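Local coordinates for protein cytochrome P450 (CYP102L1) (Mycobacterium phage Adler, PDB 6N6Q) that binds a haem group as a phage-encoded cytochrome P450 and probably catalyses monooxygenation of an organic substrate, at residues 222-234 against 263-275. Sequence-based numbering, arbitrary orientation.
With HEM (protoporphyrin IX containing Fe), chain E.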
loop_
_atom_site.group_PDB
_atom_site.type_symbol
_atom_site.label_atom_id
_atom_site.label_comp_id
_atom_site.label_asym_id
_atom_site.label_seq_id
_atom_site.Cartn_x
_atom_site.Cartn_y
_atom_site.Cartn_z
ATOM N N LYS A 222 6.070 -23.776 -5.424
ATOM C CA LYS A 222 5.619 -24.401 -6.665
ATOM C C LYS A 222 4.132 -24.166 -6.893
ATOM O O LYS A 222 3.703 -23.911 -8.025
ATOM C CB LYS A 222 5.918 -25.900 -6.648
ATOM C CG LYS A 222 7.391 -26.256 -6.761
ATOM C CD LYS A 222 7.574 -27.767 -6.829
ATOM C CE LYS A 222 9.044 -28.156 -6.880
ATOM N NZ LYS A 222 9.222 -29.637 -6.892
ATOM N N PHE A 223 3.328 -24.253 -5.830
ATOM C CA PHE A 223 1.889 -24.054 -5.970
ATOM C C PHE A 223 1.565 -22.627 -6.397
ATOM O O PHE A 223 0.655 -22.405 -7.204
ATOM C CB PHE A 223 1.183 -24.396 -4.657
ATOM C CG PHE A 223 -0.307 -24.211 -4.703
ATOM C CD1 PHE A 223 -1.120 -25.171 -5.282
ATOM C CD2 PHE A 223 -0.895 -23.078 -4.164
ATOM C CE1 PHE A 223 -2.494 -25.004 -5.326
ATOM C CE2 PHE A 223 -2.268 -22.906 -4.204
ATOM C CZ PHE A 223 -3.068 -23.869 -4.787
ATOM N N ILE A 224 2.302 -21.649 -5.868
ATOM C CA ILE A 224 2.083 -20.257 -6.253
ATOM C C ILE A 224 2.492 -20.034 -7.704
ATOM O O ILE A 224 1.764 -19.407 -8.483
ATOM C CB ILE A 224 2.842 -19.316 -5.302
ATOM C CG1 ILE A 224 2.197 -19.324 -3.914
ATOM C CG2 ILE A 224 2.891 -17.910 -5.868
ATOM C CD1 ILE A 224 3.009 -18.596 -2.866
ATOM N N ARG A 225 3.667 -20.544 -8.089
ATOM C CA ARG A 225 4.135 -20.389 -9.463
ATOM C C ARG A 225 3.219 -21.109 -10.447
ATOM O O ARG A 225 2.997 -20.630 -11.565
ATOM C CB ARG A 225 5.568 -20.909 -9.587
ATOM C CG ARG A 225 6.126 -20.903 -11.006
ATOM C CD ARG A 225 6.284 -19.484 -11.524
ATOM N NE ARG A 225 7.064 -18.660 -10.605
ATOM C CZ ARG A 225 7.370 -17.385 -10.816
ATOM N NH1 ARG A 225 6.965 -16.776 -11.923
ATOM N NH2 ARG A 225 8.084 -16.718 -9.920
ATOM N N ALA A 226 2.679 -22.264 -10.051
ATOM C CA ALA A 226 1.804 -23.009 -10.948
ATOM C C ALA A 226 0.474 -22.297 -11.155
ATOM O O ALA A 226 -0.089 -22.347 -12.254
ATOM C CB ALA A 226 1.574 -24.421 -10.412
ATOM N N GLU A 227 -0.040 -21.629 -10.122
ATOM C CA GLU A 227 -1.321 -20.947 -10.257
ATOM C C GLU A 227 -1.202 -19.705 -11.131
ATOM O O GLU A 227 -2.091 -19.427 -11.944
ATOM C CB GLU A 227 -1.875 -20.585 -8.880
ATOM C CG GLU A 227 -3.211 -19.862 -8.922
ATOM C CD GLU A 227 -4.283 -20.568 -8.115
ATOM O OE1 GLU A 227 -4.104 -21.768 -7.811
ATOM O OE2 GLU A 227 -5.301 -19.921 -7.785
ATOM N N VAL A 228 -0.114 -18.942 -10.983
ATOM C CA VAL A 228 0.047 -17.752 -11.815
ATOM C C VAL A 228 0.366 -18.142 -13.252
ATOM O O VAL A 228 -0.020 -17.436 -14.191
ATOM C CB VAL A 228 1.116 -16.805 -11.232
ATOM C CG1 VAL A 228 0.647 -16.223 -9.908
ATOM C CG2 VAL A 228 2.444 -17.521 -11.059
ATOM N N ASP A 229 1.062 -19.264 -13.456
ATOM C CA ASP A 229 1.278 -19.755 -14.814
ATOM C C ASP A 229 -0.041 -20.139 -15.469
ATOM O O ASP A 229 -0.244 -19.895 -16.665
ATOM C CB ASP A 229 2.236 -20.946 -14.804
ATOM C CG ASP A 229 3.679 -20.538 -14.576
ATOM O OD1 ASP A 229 4.033 -19.385 -14.901
ATOM O OD2 ASP A 229 4.461 -21.374 -14.076
ATOM N N LYS A 230 -0.951 -20.742 -14.701
ATOM C CA LYS A 230 -2.254 -21.102 -15.249
ATOM C C LYS A 230 -3.049 -19.861 -15.635
ATOM O O LYS A 230 -3.746 -19.856 -16.655
ATOM C CB LYS A 230 -3.031 -21.955 -14.244
ATOM C CG LYS A 230 -4.294 -22.583 -14.816
ATOM C CD LYS A 230 -4.828 -23.689 -13.916
ATOM C CE LYS A 230 -5.997 -24.415 -14.568
ATOM N NZ LYS A 230 -6.454 -25.585 -13.764
ATOM N N ILE A 231 -2.950 -18.796 -14.837
ATOM C CA ILE A 231 -3.609 -17.540 -15.188
ATOM C C ILE A 231 -3.015 -16.971 -16.470
ATOM O O ILE A 231 -3.726 -16.390 -17.300
ATOM C CB ILE A 231 -3.509 -16.544 -14.017
ATOM C CG1 ILE A 231 -4.214 -17.110 -12.782
ATOM C CG2 ILE A 231 -4.098 -15.197 -14.399
ATOM C CD1 ILE A 231 -4.128 -16.220 -11.563
ATOM N N ILE A 232 -1.706 -17.144 -16.663
ATOM C CA ILE A 232 -1.060 -16.657 -17.878
ATOM C C ILE A 232 -1.458 -17.510 -19.077
ATOM O O ILE A 232 -1.768 -16.984 -20.152
ATOM C CB ILE A 232 0.467 -16.621 -17.688
ATOM C CG1 ILE A 232 0.847 -15.600 -16.613
ATOM C CG2 ILE A 232 1.164 -16.302 -19.002
ATOM C CD1 ILE A 232 2.276 -15.720 -16.134
ATOM N N ASP A 233 -1.468 -18.836 -18.912
ATOM C CA ASP A 233 -1.750 -19.725 -20.036
ATOM C C ASP A 233 -3.194 -19.599 -20.508
ATOM O O ASP A 233 -3.456 -19.586 -21.716
ATOM C CB ASP A 233 -1.438 -21.172 -19.656
ATOM C CG ASP A 233 0.048 -21.460 -19.626
ATOM O OD1 ASP A 233 0.780 -20.891 -20.466
ATOM O OD2 ASP A 233 0.487 -22.254 -18.766
ATOM N N VAL A 234 -4.143 -19.514 -19.573
ATOM C CA VAL A 234 -5.553 -19.411 -19.946
ATOM C C VAL A 234 -5.800 -18.143 -20.756
ATOM O O VAL A 234 -6.525 -18.161 -21.757
ATOM C CB VAL A 234 -6.444 -19.471 -18.692
ATOM C CG1 VAL A 234 -7.879 -19.109 -19.036
ATOM C CG2 VAL A 234 -6.387 -20.856 -18.068
ATOM N N LEU A 263 8.033 -9.024 -21.554
ATOM C CA LEU A 263 8.345 -9.653 -20.279
ATOM C C LEU A 263 8.212 -11.164 -20.405
ATOM O O LEU A 263 7.202 -11.667 -20.905
ATOM C CB LEU A 263 7.420 -9.125 -19.183
ATOM C CG LEU A 263 7.504 -7.626 -18.895
ATOM C CD1 LEU A 263 6.521 -7.233 -17.804
ATOM C CD2 LEU A 263 8.924 -7.238 -18.510
ATOM N N ASP A 264 9.237 -11.889 -19.966
ATOM C CA ASP A 264 9.189 -13.340 -20.023
ATOM C C ASP A 264 8.149 -13.872 -19.037
ATOM O O ASP A 264 7.614 -13.143 -18.195
ATOM C CB ASP A 264 10.569 -13.935 -19.738
ATOM C CG ASP A 264 11.041 -13.674 -18.319
ATOM O OD1 ASP A 264 10.612 -14.409 -17.402
ATOM O OD2 ASP A 264 11.843 -12.737 -18.119
ATOM N N ASN A 265 7.868 -15.172 -19.149
ATOM C CA ASN A 265 6.787 -15.767 -18.369
ATOM C C ASN A 265 7.058 -15.675 -16.873
ATOM O O ASN A 265 6.151 -15.368 -16.089
ATOM C CB ASN A 265 6.581 -17.222 -18.786
ATOM C CG ASN A 265 5.404 -17.867 -18.082
ATOM O OD1 ASN A 265 4.250 -17.642 -18.447
ATOM N ND2 ASN A 265 5.691 -18.680 -17.069
ATOM N N ASN A 266 8.300 -15.934 -16.456
ATOM C CA ASN A 266 8.623 -15.901 -15.033
ATOM C C ASN A 266 8.442 -14.502 -14.457
ATOM O O ASN A 266 7.981 -14.345 -13.320
ATOM C CB ASN A 266 10.053 -16.394 -14.807
ATOM C CG ASN A 266 10.400 -16.520 -13.335
ATOM O OD1 ASN A 266 10.039 -17.500 -12.684
ATOM N ND2 ASN A 266 11.105 -15.527 -12.805
ATOM N N ASN A 267 8.792 -13.470 -15.228
ATOM C CA ASN A 267 8.666 -12.107 -14.725
ATOM C C ASN A 267 7.209 -11.665 -14.678
ATOM O O ASN A 267 6.809 -10.929 -13.768
ATOM C CB ASN A 267 9.494 -11.151 -15.584
ATOM C CG ASN A 267 9.563 -9.758 -14.995
ATOM O OD1 ASN A 267 8.732 -8.901 -15.297
ATOM N ND2 ASN A 267 10.557 -9.524 -14.147
ATOM N N ILE A 268 6.403 -12.095 -15.653
ATOM C CA ILE A 268 4.975 -11.782 -15.630
ATOM C C ILE A 268 4.336 -12.338 -14.365
ATOM O O ILE A 268 3.553 -11.658 -13.690
ATOM C CB ILE A 268 4.282 -12.322 -16.896
ATOM C CG1 ILE A 268 4.801 -11.601 -18.141
ATOM C CG2 ILE A 268 2.772 -12.170 -16.787
ATOM C CD1 ILE A 268 4.191 -12.103 -19.431
ATOM N N GLY A 269 4.670 -13.584 -14.020
ATOM C CA GLY A 269 4.198 -14.148 -12.768
ATOM C C GLY A 269 4.667 -13.371 -11.555
ATOM O O GLY A 269 3.979 -13.335 -10.532
ATOM N N ASN A 270 5.838 -12.733 -11.651
ATOM C CA ASN A 270 6.320 -11.908 -10.549
ATOM C C ASN A 270 5.521 -10.616 -10.433
ATOM O O ASN A 270 5.236 -10.156 -9.322
ATOM C CB ASN A 270 7.807 -11.604 -10.726
ATOM C CG ASN A 270 8.685 -12.810 -10.459
ATOM O OD1 ASN A 270 8.260 -13.769 -9.817
ATOM N ND2 ASN A 270 9.919 -12.763 -10.946
ATOM N N GLN A 271 5.150 -10.018 -11.567
ATOM C CA GLN A 271 4.368 -8.786 -11.520
ATOM C C GLN A 271 2.987 -9.034 -10.927
ATOM O O GLN A 271 2.486 -8.215 -10.147
ATOM C CB GLN A 271 4.250 -8.179 -12.918
ATOM C CG GLN A 271 5.570 -7.995 -13.656
ATOM C CD GLN A 271 6.504 -7.006 -12.982
ATOM O OE1 GLN A 271 6.115 -6.287 -12.061
ATOM N NE2 GLN A 271 7.748 -6.968 -13.443
ATOM N N ILE A 272 2.358 -10.156 -11.285
ATOM C CA ILE A 272 1.066 -10.508 -10.702
ATOM C C ILE A 272 1.190 -10.638 -9.189
ATOM O O ILE A 272 0.378 -10.094 -8.431
ATOM C CB ILE A 272 0.525 -11.800 -11.337
ATOM C CG1 ILE A 272 0.180 -11.568 -12.811
ATOM C CG2 ILE A 272 -0.685 -12.310 -10.566
ATOM C CD1 ILE A 272 -0.211 -12.830 -13.552
ATOM N N LEU A 273 2.214 -11.362 -8.728
ATOM C CA LEU A 273 2.461 -11.464 -7.294
ATOM C C LEU A 273 2.763 -10.100 -6.692
ATOM O O LEU A 273 2.351 -9.806 -5.565
ATOM C CB LEU A 273 3.613 -12.431 -7.021
ATOM C CG LEU A 273 3.348 -13.922 -7.225
ATOM C CD1 LEU A 273 4.583 -14.726 -6.850
ATOM C CD2 LEU A 273 2.147 -14.366 -6.408
ATOM N N THR A 274 3.480 -9.253 -7.434
ATOM C CA THR A 274 3.817 -7.924 -6.932
ATOM C C THR A 274 2.564 -7.083 -6.721
ATOM O O THR A 274 2.336 -6.551 -5.629
ATOM C CB THR A 274 4.773 -7.224 -7.899
ATOM O OG1 THR A 274 6.004 -7.955 -7.973
ATOM C CG2 THR A 274 5.047 -5.802 -7.434
ATOM N N PHE A 275 1.737 -6.954 -7.761
ATOM C CA PHE A 275 0.523 -6.154 -7.646
ATOM C C PHE A 275 -0.402 -6.698 -6.566
ATOM O O PHE A 275 -1.131 -5.931 -5.927
ATOM C CB PHE A 275 -0.208 -6.102 -8.990
ATOM C CG PHE A 275 0.606 -5.508 -10.109
ATOM C CD1 PHE A 275 1.732 -4.744 -9.844
ATOM C CD2 PHE A 275 0.238 -5.711 -11.428
ATOM C CE1 PHE A 275 2.478 -4.198 -10.873
ATOM C CE2 PHE A 275 0.977 -5.167 -12.462
ATOM C CZ PHE A 275 2.099 -4.411 -12.183
HETATM C CHA HEM E . 5.831 1.486 -4.924
HETATM C CHB HEM E . 2.971 3.092 -1.338
HETATM C CHC HEM E . -0.895 1.129 -3.545
HETATM C CHD HEM E . 2.082 -1.080 -6.688
HETATM C C1A HEM E . 5.407 2.121 -3.773
HETATM C C2A HEM E . 6.217 2.906 -2.860
HETATM C C3A HEM E . 5.430 3.345 -1.876
HETATM C C4A HEM E . 4.085 2.861 -2.120
HETATM C CMA HEM E . 5.882 4.215 -0.686
HETATM C CAA HEM E . 7.730 3.188 -2.984
HETATM C CBA HEM E . 8.492 2.035 -2.336
HETATM C CGA HEM E . 9.966 2.342 -2.267
HETATM O O1A HEM E . 10.367 3.487 -2.603
HETATM O O2A HEM E . 10.744 1.436 -1.871
HETATM C C1B HEM E . 1.669 2.752 -1.651
HETATM C C2B HEM E . 0.482 3.189 -0.942
HETATM C C3B HEM E . -0.593 2.647 -1.550
HETATM C C4B HEM E . -0.111 1.850 -2.664
HETATM C CMB HEM E . 0.529 4.119 0.292
HETATM C CAB HEM E . -2.101 2.778 -1.212
HETATM C CBB HEM E . -2.603 3.470 -0.182
HETATM C C1C HEM E . -0.445 0.377 -4.612
HETATM C C2C HEM E . -1.262 -0.318 -5.586
HETATM C C3C HEM E . -0.458 -0.932 -6.455
HETATM C C4C HEM E . 0.920 -0.650 -6.071
HETATM C CMC HEM E . -2.805 -0.359 -5.623
HETATM C CAC HEM E . -0.983 -1.778 -7.641
HETATM C CBC HEM E . -0.176 -2.365 -8.530
HETATM C C1D HEM E . 3.355 -0.576 -6.498
HETATM C C2D HEM E . 4.546 -0.940 -7.245
HETATM C C3D HEM E . 5.575 -0.234 -6.761
HETATM C C4D HEM E . 5.083 0.608 -5.687
HETATM C CMD HEM E . 4.613 -1.967 -8.397
HETATM C CAD HEM E . 7.038 -0.298 -7.258
HETATM C CBD HEM E . 7.223 0.624 -8.459
HETATM C CGD HEM E . 8.669 0.636 -8.886
HETATM O O1D HEM E . 8.934 0.826 -10.103
HETATM O O2D HEM E . 9.561 0.449 -8.017
HETATM N NA HEM E . 4.113 2.117 -3.283
HETATM N NB HEM E . 1.268 1.940 -2.693
HETATM N NC HEM E . 0.876 0.150 -4.943
HETATM N ND HEM E . 3.725 0.370 -5.558
HETATM FE FE HEM E . 2.506 1.029 -4.034
HETATM O O HOH W 1 5.215 -17.216 -13.852
#
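Ile232 plugs, knob-into-hole, among Asn265, Ile268, Gly269 and Ile272 where segments 222-234 and 265-275 of the cytochrome P450 fold cross at 105°. The first lies on helix 212-237, probably the family's G helix, the second in the opening turns of helix 265-296, the long helix I, which runs past the haem. Ile232 CD1 lies 3.6 Å from Ile268 CG2. Next along, Val228 comes over Gly269, their CA atoms 5.6 Å apart, and touches Ile272 and Leu273 through CG1. Ile224 CG2 closes the apolar row against both methyls of Leu273, with Phe184 of helix 183-196 packing on both residues.

Arg225 and Asp229 make the polar flank. The Arg225 chain bends at chi2 (66°) and chi3 (53°) to bring the guanidinium over helix 265-296. NH1 donates to a lone pair of Asn266 O, in the carbonyl plane; the same oxygen also accepts the helical hydrogen bond from Asn270 N. Arg225 NH2 reaches Asn270 OD1 at 3.0 Å, while Asp94 holds that amide's ND2. Asn266 OD1 lies 3.1 Å above the guanidinium plane, over its centre, its amide nearly parallel. Asn265 ND2 meets Asp229 OD1 at 2.8 Å from above the carboxylate plane, and one water joins Asp229 OD1, Arg225 NH1 and Asn265 O.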